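Local coordinates for PnpC (Pseudomonas putida, PDB 3N9T), which probably catalyses intradiol ring cleavage of hydroxyquinol as a ferric iron-dependent 1,2-dioxygenase, at residues Gly127-Val139 and Met274-Met287. Sequence-based numbering, arbitrary orientation.
Sequences GVPALVYGRVLDV and MPYPYKSAYYEFVM
Tyr133 and Tyr282, a parallel bridge pair in the mixed beta sheet of the intradiol dioxygenase domain, illustrate how neighbouring aromatics share one face of a sheet. Their rings form a T-shaped stack, planes at 68° and centroids 5.0 Å apart, with the edge of Tyr282 directed at the face of Tyr133 and CD1 of Tyr282 3.6 Å from CE2 of Tyr133. Leu131 CD2 lies over the opposite face of the Tyr133 ring, whose OH is hydrogen-bonded to Asp268. The Leu131 and Met274 side chains cross at about a right angle, Met274 CE meeting the Leu131 CD2 methyl. The Tyr282 ring, its CG anti to the backbone N (chi1 179°), brings its CE1 to 3.5 Å from Gly134 CA. Beyond it, Tyr282 OH donates a short 2.5 Å bond to Glu284 OE2, on the anti side of the carboxylate. Arg135 lies alongside both, but its NH1 stays 4.5 Å from Glu284 OE2, beyond a salt bridge, and NH2 is hydrogen-bonded to Asp181 O. Between the backbones, parallel-sheet hydrogen bonds such as Tyr283 N to Tyr133 O (2.8 Å) set the register. Across the sheet, Val136 CG1 meets Met287 SD, and Phe285 meets the ring of Phe221, its side chain about 9 Å from that of the iron ligand His220. Antiparallel strands 183-189 and 256-262 flank strands 129-138 and 278-287, respectively.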
ATOM      1  N   GLY A 127       0.253 -14.101  38.663  1.00 32.60           N
ATOM      2  CA  GLY A 127       1.019 -14.741  37.582  1.00 29.97           C
ATOM      3  C   GLY A 127       2.009 -15.645  38.262  1.00 26.97           C
ATOM      4  O   GLY A 127       2.007 -15.729  39.459  1.00 26.56           O
ATOM      5  N   VAL A 128       2.852 -16.314  37.492  1.00 24.80           N
ATOM      6  CA  VAL A 128       3.885 -17.159  38.048  1.00 22.88           C
ATOM      7  C   VAL A 128       5.140 -16.252  38.340  1.00 22.84           C
ATOM      8  O   VAL A 128       5.709 -15.655  37.415  1.00 20.94           O
ATOM      9  CB  VAL A 128       4.306 -18.266  37.036  1.00 23.26           C
ATOM     10  CG1 VAL A 128       5.503 -19.070  37.599  1.00 23.48           C
ATOM     11  CG2 VAL A 128       3.066 -19.188  36.617  1.00 22.65           C
ATOM     12  N   PRO A 129       5.570 -16.166  39.614  1.00 22.94           N
ATOM     13  CA  PRO A 129       6.675 -15.222  39.999  1.00 22.11           C
ATOM     14  C   PRO A 129       7.967 -15.546  39.245  1.00 20.85           C
ATOM     15  O   PRO A 129       8.264 -16.738  39.014  1.00 20.58           O
ATOM     16  CB  PRO A 129       6.839 -15.495  41.529  1.00 21.91           C
ATOM     17  CG  PRO A 129       5.324 -15.862  41.947  1.00 24.14           C
ATOM     18  CD  PRO A 129       5.035 -16.891  40.804  1.00 23.84           C
ATOM     19  N   ALA A 130       8.714 -14.518  38.813  1.00 19.02           N
ATOM     20  CA  ALA A 130       9.971 -14.791  38.117  1.00 16.86           C
ATOM     21  C   ALA A 130      10.980 -13.732  38.544  1.00 13.95           C
ATOM     22  O   ALA A 130      10.624 -12.608  38.789  1.00 14.29           O
ATOM     23  CB  ALA A 130       9.758 -14.746  36.560  1.00 15.95           C
ATOM     24  N   LEU A 131      12.233 -14.108  38.572  1.00 14.79           N
ATOM     25  CA  LEU A 131      13.302 -13.085  38.744  1.00 14.75           C
ATOM     26  C   LEU A 131      13.986 -12.973  37.390  1.00 14.99           C
ATOM     27  O   LEU A 131      14.489 -14.011  36.881  1.00 14.96           O
ATOM     28  CB  LEU A 131      14.332 -13.581  39.750  1.00 14.07           C
ATOM     29  CG  LEU A 131      15.569 -12.662  39.933  1.00 15.39           C
ATOM     30  CD1 LEU A 131      15.118 -11.227  40.408  1.00 12.28           C
ATOM     31  CD2 LEU A 131      16.540 -13.338  40.924  1.00 14.15           C
ATOM     32  N   VAL A 132      13.983 -11.773  36.771  1.00 12.56           N
ATOM     33  CA  VAL A 132      14.745 -11.561  35.526  1.00 12.14           C
ATOM     34  C   VAL A 132      15.949 -10.732  35.944  1.00 12.04           C
ATOM     35  O   VAL A 132      15.799  -9.657  36.509  1.00 13.91           O
ATOM     36  CB  VAL A 132      13.886 -10.865  34.408  1.00 11.44           C
ATOM     37  CG1 VAL A 132      14.819 -10.550  33.150  1.00 10.40           C
ATOM     38  CG2 VAL A 132      12.693 -11.756  33.992  1.00 12.38           C
ATOM     39  N   TYR A 133      17.148 -11.237  35.757  1.00 12.38           N
ATOM     40  CA  TYR A 133      18.321 -10.529  36.247  1.00 13.17           C
ATOM     41  C   TYR A 133      19.501 -10.707  35.282  1.00 14.97           C
ATOM     42  O   TYR A 133      19.453 -11.534  34.349  1.00 14.64           O
ATOM     43  CB  TYR A 133      18.682 -11.020  37.687  1.00 12.85           C
ATOM     44  CG  TYR A 133      19.299 -12.381  37.765  1.00 13.32           C
ATOM     45  CD1 TYR A 133      18.595 -13.533  37.320  1.00 13.66           C
ATOM     46  CD2 TYR A 133      20.524 -12.572  38.413  1.00 15.06           C
ATOM     47  CE1 TYR A 133      19.184 -14.825  37.392  1.00 17.51           C
ATOM     48  CE2 TYR A 133      21.108 -13.857  38.515  1.00 17.69           C
ATOM     49  CZ  TYR A 133      20.419 -14.968  38.030  1.00 20.82           C
ATOM     50  OH  TYR A 133      20.999 -16.211  38.119  1.00 20.94           O
ATOM     51  N   GLY A 134      20.572  -9.931  35.493  1.00 14.20           N
ATOM     52  CA  GLY A 134      21.717 -10.039  34.575  1.00 15.45           C
ATOM     53  C   GLY A 134      22.581  -8.787  34.676  1.00 14.12           C
ATOM     54  O   GLY A 134      22.692  -8.190  35.744  1.00 14.85           O
ATOM     55  N   ARG A 135      23.244  -8.451  33.586  1.00 14.47           N
ATOM     56  CA  ARG A 135      24.169  -7.326  33.568  1.00 14.94           C
ATOM     57  C   ARG A 135      23.978  -6.534  32.314  1.00 14.64           C
ATOM     58  O   ARG A 135      23.378  -7.012  31.356  1.00 15.63           O
ATOM     59  CB  ARG A 135      25.613  -7.838  33.674  1.00 15.38           C
ATOM     60  CG  ARG A 135      25.867  -8.811  34.946  1.00 19.19           C
ATOM     61  CD  ARG A 135      27.278  -9.461  34.916  1.00 24.46           C
ATOM     62  NE  ARG A 135      28.216  -8.458  35.385  1.00 28.66           N
ATOM     63  CZ  ARG A 135      29.532  -8.416  35.122  1.00 32.72           C
ATOM     64  NH1 ARG A 135      30.118  -9.330  34.322  1.00 25.24           N
ATOM     65  NH2 ARG A 135      30.250  -7.413  35.668  1.00 28.92           N
ATOM     66  N   VAL A 136      24.414  -5.279  32.354  1.00 15.77           N
ATOM     67  CA  VAL A 136      24.567  -4.500  31.142  1.00 14.96           C
ATOM     68  C   VAL A 136      26.075  -4.271  30.965  1.00 16.71           C
ATOM     69  O   VAL A 136      26.729  -3.771  31.860  1.00 15.80           O
ATOM     70  CB  VAL A 136      23.817  -3.196  31.248  1.00 16.86           C
ATOM     71  CG1 VAL A 136      24.008  -2.357  29.909  1.00 16.25           C
ATOM     72  CG2 VAL A 136      22.294  -3.474  31.529  1.00 13.09           C
ATOM     73  N   LEU A 137      26.608  -4.677  29.808  1.00 16.90           N
ATOM     74  CA  LEU A 137      28.036  -4.657  29.598  1.00 19.55           C
ATOM     75  C   LEU A 137      28.334  -3.863  28.328  1.00 21.61           C
ATOM     76  O   LEU A 137      27.390  -3.590  27.531  1.00 21.92           O
ATOM     77  CB  LEU A 137      28.480  -6.118  29.391  1.00 18.41           C
ATOM     78  CG  LEU A 137      28.259  -7.084  30.565  1.00 18.30           C
ATOM     79  CD1 LEU A 137      28.793  -8.461  30.173  1.00 23.65           C
ATOM     80  CD2 LEU A 137      28.930  -6.545  31.833  1.00 17.61           C
ATOM     81  N   ASP A 138      29.608  -3.467  28.159  1.00 21.26           N
ATOM     82  CA  ASP A 138      30.070  -2.940  26.888  1.00 22.30           C
ATOM     83  C   ASP A 138      30.584  -4.097  26.078  1.00 23.81           C
ATOM     84  O   ASP A 138      30.619  -5.265  26.548  1.00 22.94           O
ATOM     85  CB  ASP A 138      31.168  -1.823  27.008  1.00 21.70           C
ATOM     86  CG  ASP A 138      32.442  -2.281  27.736  1.00 21.43           C
ATOM     87  OD1 ASP A 138      32.730  -3.469  27.751  1.00 22.50           O
ATOM     88  OD2 ASP A 138      33.166  -1.443  28.327  1.00 22.83           O
ATOM     89  N   VAL A 139      30.997  -3.775  24.851  1.00 23.69           N
ATOM     90  CA  VAL A 139      31.504  -4.767  23.924  1.00 25.26           C
ATOM     91  C   VAL A 139      32.826  -5.396  24.424  1.00 26.07           C
ATOM     92  O   VAL A 139      33.140  -6.515  24.056  1.00 24.57           O
ATOM     93  CB  VAL A 139      31.617  -4.114  22.520  1.00 26.44           C
ATOM     94  CG1 VAL A 139      32.785  -4.652  21.765  1.00 28.60           C
ATOM     95  CG2 VAL A 139      30.237  -4.222  21.764  1.00 26.19           C
ATOM     96  N   MET A 274      15.551 -15.524  47.574  1.00 30.43           N
ATOM     97  CA  MET A 274      14.174 -15.761  47.173  1.00 30.22           C
ATOM     98  C   MET A 274      13.512 -16.745  48.138  1.00 30.34           C
ATOM     99  O   MET A 274      14.018 -17.876  48.349  1.00 31.26           O
ATOM    100  CB  MET A 274      14.081 -16.265  45.714  1.00 30.07           C
ATOM    101  CG  MET A 274      14.587 -15.309  44.624  1.00 31.25           C
ATOM    102  SD  MET A 274      13.547 -13.842  44.464  1.00 29.97           S
ATOM    103  CE  MET A 274      14.716 -12.816  43.691  1.00 37.48           C
ATOM    104  N   PRO A 275      12.355 -16.363  48.670  1.00 30.89           N
ATOM    105  CA  PRO A 275      11.723 -17.143  49.750  1.00 31.94           C
ATOM    106  C   PRO A 275      11.137 -18.470  49.298  1.00 32.94           C
ATOM    107  O   PRO A 275      11.178 -19.406  50.077  1.00 34.19           O
ATOM    108  CB  PRO A 275      10.622 -16.205  50.286  1.00 31.51           C
ATOM    109  CG  PRO A 275      10.300 -15.285  49.126  1.00 32.06           C
ATOM    110  CD  PRO A 275      11.546 -15.192  48.256  1.00 30.49           C
ATOM    111  N   TYR A 276      10.644 -18.566  48.055  1.00 32.00           N
ATOM    112  CA  TYR A 276      10.107 -19.807  47.520  1.00 31.95           C
ATOM    113  C   TYR A 276      10.779 -20.221  46.221  1.00 30.22           C
ATOM    114  O   TYR A 276      11.462 -19.400  45.595  1.00 29.43           O
ATOM    115  CB  TYR A 276       8.586 -19.733  47.326  1.00 33.90           C
ATOM    116  CG  TYR A 276       7.913 -18.966  48.458  1.00 40.08           C
ATOM    117  CD1 TYR A 276       7.707 -19.564  49.734  1.00 46.68           C
ATOM    118  CD2 TYR A 276       7.559 -17.627  48.276  1.00 46.38           C
ATOM    119  CE1 TYR A 276       7.139 -18.830  50.801  1.00 51.13           C
ATOM    120  CE2 TYR A 276       6.984 -16.878  49.324  1.00 52.27           C
ATOM    121  CZ  TYR A 276       6.780 -17.476  50.574  1.00 53.75           C
ATOM    122  OH  TYR A 276       6.214 -16.694  51.555  1.00 57.43           O
ATOM    123  N   PRO A 277      10.558 -21.484  45.796  1.00 28.19           N
ATOM    124  CA  PRO A 277      11.047 -21.948  44.506  1.00 27.34           C
ATOM    125  C   PRO A 277      10.433 -21.051  43.437  1.00 26.66           C
ATOM    126  O   PRO A 277       9.299 -20.574  43.606  1.00 26.17           O
ATOM    127  CB  PRO A 277      10.469 -23.383  44.419  1.00 28.15           C
ATOM    128  CG  PRO A 277      10.375 -23.812  45.809  1.00 26.54           C
ATOM    129  CD  PRO A 277       9.835 -22.562  46.496  1.00 28.68           C
ATOM    130  N   TYR A 278      11.171 -20.760  42.365  1.00 24.20           N
ATOM    131  CA  TYR A 278      10.742 -19.631  41.511  1.00 22.59           C
ATOM    132  C   TYR A 278      11.304 -19.799  40.127  1.00 20.77           C
ATOM    133  O   TYR A 278      12.193 -20.638  39.900  1.00 20.50           O
ATOM    134  CB  TYR A 278      11.175 -18.246  42.114  1.00 23.19           C
ATOM    135  CG  TYR A 278      12.679 -18.091  42.184  1.00 22.09           C
ATOM    136  CD1 TYR A 278      13.411 -18.687  43.190  1.00 17.30           C
ATOM    137  CD2 TYR A 278      13.372 -17.330  41.220  1.00 22.80           C
ATOM    138  CE1 TYR A 278      14.832 -18.554  43.236  1.00 19.88           C
ATOM    139  CE2 TYR A 278      14.718 -17.221  41.241  1.00 17.05           C
ATOM    140  CZ  TYR A 278      15.465 -17.825  42.271  1.00 21.07           C
ATOM    141  OH  TYR A 278      16.857 -17.695  42.328  1.00 23.45           O
ATOM    142  N   LYS A 279      10.789 -19.010  39.187  1.00 20.11           N
ATOM    143  CA  LYS A 279      11.364 -19.029  37.830  1.00 19.07           C
ATOM    144  C   LYS A 279      12.405 -17.904  37.628  1.00 17.87           C
ATOM    145  O   LYS A 279      12.194 -16.824  38.112  1.00 17.18           O
ATOM    146  CB  LYS A 279      10.241 -18.930  36.786  1.00 19.26           C
ATOM    147  CG  LYS A 279       9.125 -20.006  36.949  1.00 23.44           C
ATOM    148  CD  LYS A 279       9.471 -21.181  35.981  1.00 29.23           C
ATOM    149  CE  LYS A 279       8.318 -22.240  35.944  1.00 31.64           C
ATOM    150  NZ  LYS A 279       8.645 -23.229  34.842  1.00 27.73           N
ATOM    151  N   SER A 280      13.504 -18.178  36.912  1.00 17.40           N
ATOM    152  CA  SER A 280      14.585 -17.199  36.806  1.00 20.25           C
ATOM    153  C   SER A 280      15.126 -17.160  35.416  1.00 18.85           C
ATOM    154  O   SER A 280      15.441 -18.227  34.856  1.00 20.02           O
ATOM    155  CB  SER A 280      15.812 -17.622  37.630  1.00 21.41           C
ATOM    156  OG  SER A 280      16.499 -16.424  37.928  1.00 27.44           O
ATOM    157  N   ALA A 281      15.306 -15.960  34.893  1.00 17.59           N
ATOM    158  CA  ALA A 281      15.885 -15.766  33.557  1.00 17.04           C
ATOM    159  C   ALA A 281      17.075 -14.772  33.676  1.00 17.38           C
ATOM    160  O   ALA A 281      16.914 -13.664  34.236  1.00 16.59           O
ATOM    161  CB  ALA A 281      14.829 -15.243  32.628  1.00 16.47           C
ATOM    162  N   TYR A 282      18.220 -15.177  33.145  1.00 15.19           N
ATOM    163  CA  TYR A 282      19.465 -14.452  33.328  1.00 15.69           C
ATOM    164  C   TYR A 282      19.901 -13.941  31.981  1.00 15.87           C
ATOM    165  O   TYR A 282      20.029 -14.752  31.036  1.00 17.18           O
ATOM    166  CB  TYR A 282      20.611 -15.384  33.871  1.00 14.33           C
ATOM    167  CG  TYR A 282      21.931 -14.614  34.034  1.00 15.20           C
ATOM    168  CD1 TYR A 282      22.130 -13.777  35.105  1.00 14.33           C
ATOM    169  CD2 TYR A 282      22.951 -14.743  33.081  1.00 16.45           C
ATOM    170  CE1 TYR A 282      23.300 -13.052  35.238  1.00 18.70           C
ATOM    171  CE2 TYR A 282      24.114 -14.077  33.213  1.00 18.87           C
ATOM    172  CZ  TYR A 282      24.283 -13.215  34.276  1.00 20.56           C
ATOM    173  OH  TYR A 282      25.422 -12.489  34.405  1.00 24.27           O
ATOM    174  N   TYR A 283      20.195 -12.651  31.867  1.00 14.40           N
ATOM    175  CA  TYR A 283      20.601 -12.159  30.564  1.00 15.81           C
ATOM    176  C   TYR A 283      21.685 -11.083  30.607  1.00 14.80           C
ATOM    177  O   TYR A 283      21.575 -10.154  31.403  1.00 14.82           O
ATOM    178  CB  TYR A 283      19.384 -11.686  29.747  1.00 15.70           C
ATOM    179  CG  TYR A 283      19.702 -11.546  28.205  1.00 16.14           C
ATOM    180  CD1 TYR A 283      19.602 -12.647  27.363  1.00 19.40           C
ATOM    181  CD2 TYR A 283      20.111 -10.318  27.652  1.00 16.97           C
ATOM    182  CE1 TYR A 283      19.879 -12.561  26.002  1.00 19.75           C
ATOM    183  CE2 TYR A 283      20.373 -10.205  26.288  1.00 16.87           C
ATOM    184  CZ  TYR A 283      20.268 -11.341  25.472  1.00 20.86           C
ATOM    185  OH  TYR A 283      20.494 -11.263  24.126  1.00 16.41           O
ATOM    186  N   GLU A 284      22.715 -11.204  29.765  1.00 13.05           N
ATOM    187  CA  GLU A 284      23.696 -10.093  29.704  1.00 16.36           C
ATOM    188  C   GLU A 284      23.538  -9.233  28.425  1.00 17.23           C
ATOM    189  O   GLU A 284      23.769  -9.709  27.283  1.00 17.18           O
ATOM    190  CB  GLU A 284      25.125 -10.583  29.871  1.00 15.70           C
ATOM    191  CG  GLU A 284      25.282 -11.342  31.174  1.00 19.00           C
ATOM    192  CD  GLU A 284      26.709 -11.842  31.383  1.00 24.19           C
ATOM    193  OE1 GLU A 284      27.442 -11.988  30.385  1.00 26.04           O
ATOM    194  OE2 GLU A 284      27.073 -12.081  32.547  1.00 25.26           O
ATOM    195  N   PHE A 285      23.103  -7.992  28.624  1.00 15.91           N
ATOM    196  CA  PHE A 285      22.979  -7.072  27.510  1.00 16.62           C
ATOM    197  C   PHE A 285      24.346  -6.446  27.195  1.00 18.39           C
ATOM    198  O   PHE A 285      25.131  -6.142  28.100  1.00 20.56           O
ATOM    199  CB  PHE A 285      22.033  -5.941  27.858  1.00 15.89           C
ATOM    200  CG  PHE A 285      20.618  -6.390  28.021  1.00 14.40           C
ATOM    201  CD1 PHE A 285      19.800  -6.586  26.871  1.00 13.18           C
ATOM    202  CD2 PHE A 285      20.086  -6.580  29.309  1.00 11.44           C
ATOM    203  CE1 PHE A 285      18.446  -7.037  26.992  1.00 16.07           C
ATOM    204  CE2 PHE A 285      18.708  -7.052  29.456  1.00 10.33           C
ATOM    205  CZ  PHE A 285      17.918  -7.299  28.249  1.00 13.00           C
ATOM    206  N   VAL A 286      24.587  -6.247  25.913  1.00 18.76           N
ATOM    207  CA  VAL A 286      25.821  -5.665  25.421  1.00 20.28           C
ATOM    208  C   VAL A 286      25.423  -4.420  24.583  1.00 19.64           C
ATOM    209  O   VAL A 286      24.668  -4.535  23.626  1.00 19.65           O
ATOM    210  CB  VAL A 286      26.666  -6.719  24.606  1.00 19.01           C
ATOM    211  CG1 VAL A 286      27.954  -6.086  24.043  1.00 18.93           C
ATOM    212  CG2 VAL A 286      26.982  -7.988  25.487  1.00 19.01           C
ATOM    213  N   MET A 287      25.909  -3.256  25.014  1.00 20.41           N
ATOM    214  CA  MET A 287      25.609  -1.964  24.454  1.00 22.01           C
ATOM    215  C   MET A 287      26.765  -1.455  23.611  1.00 25.03           C
ATOM    216  O   MET A 287      27.959  -1.760  23.872  1.00 24.17           O
ATOM    217  CB  MET A 287      25.302  -0.962  25.567  1.00 22.36           C
ATOM    218  CG  MET A 287      23.932  -1.250  26.348  1.00 22.86           C
ATOM    219  SD  MET A 287      23.691   0.231  27.335  1.00 32.33           S
ATOM    220  CE  MET A 287      22.777   1.169  26.079  1.00 19.04           C
TER
HETATM  221  O   HOH W   1       7.662 -19.075  40.464  1.00 27.49           O
HETATM  222  O   HOH W   2      30.391  -1.036  23.917  1.00 30.89           O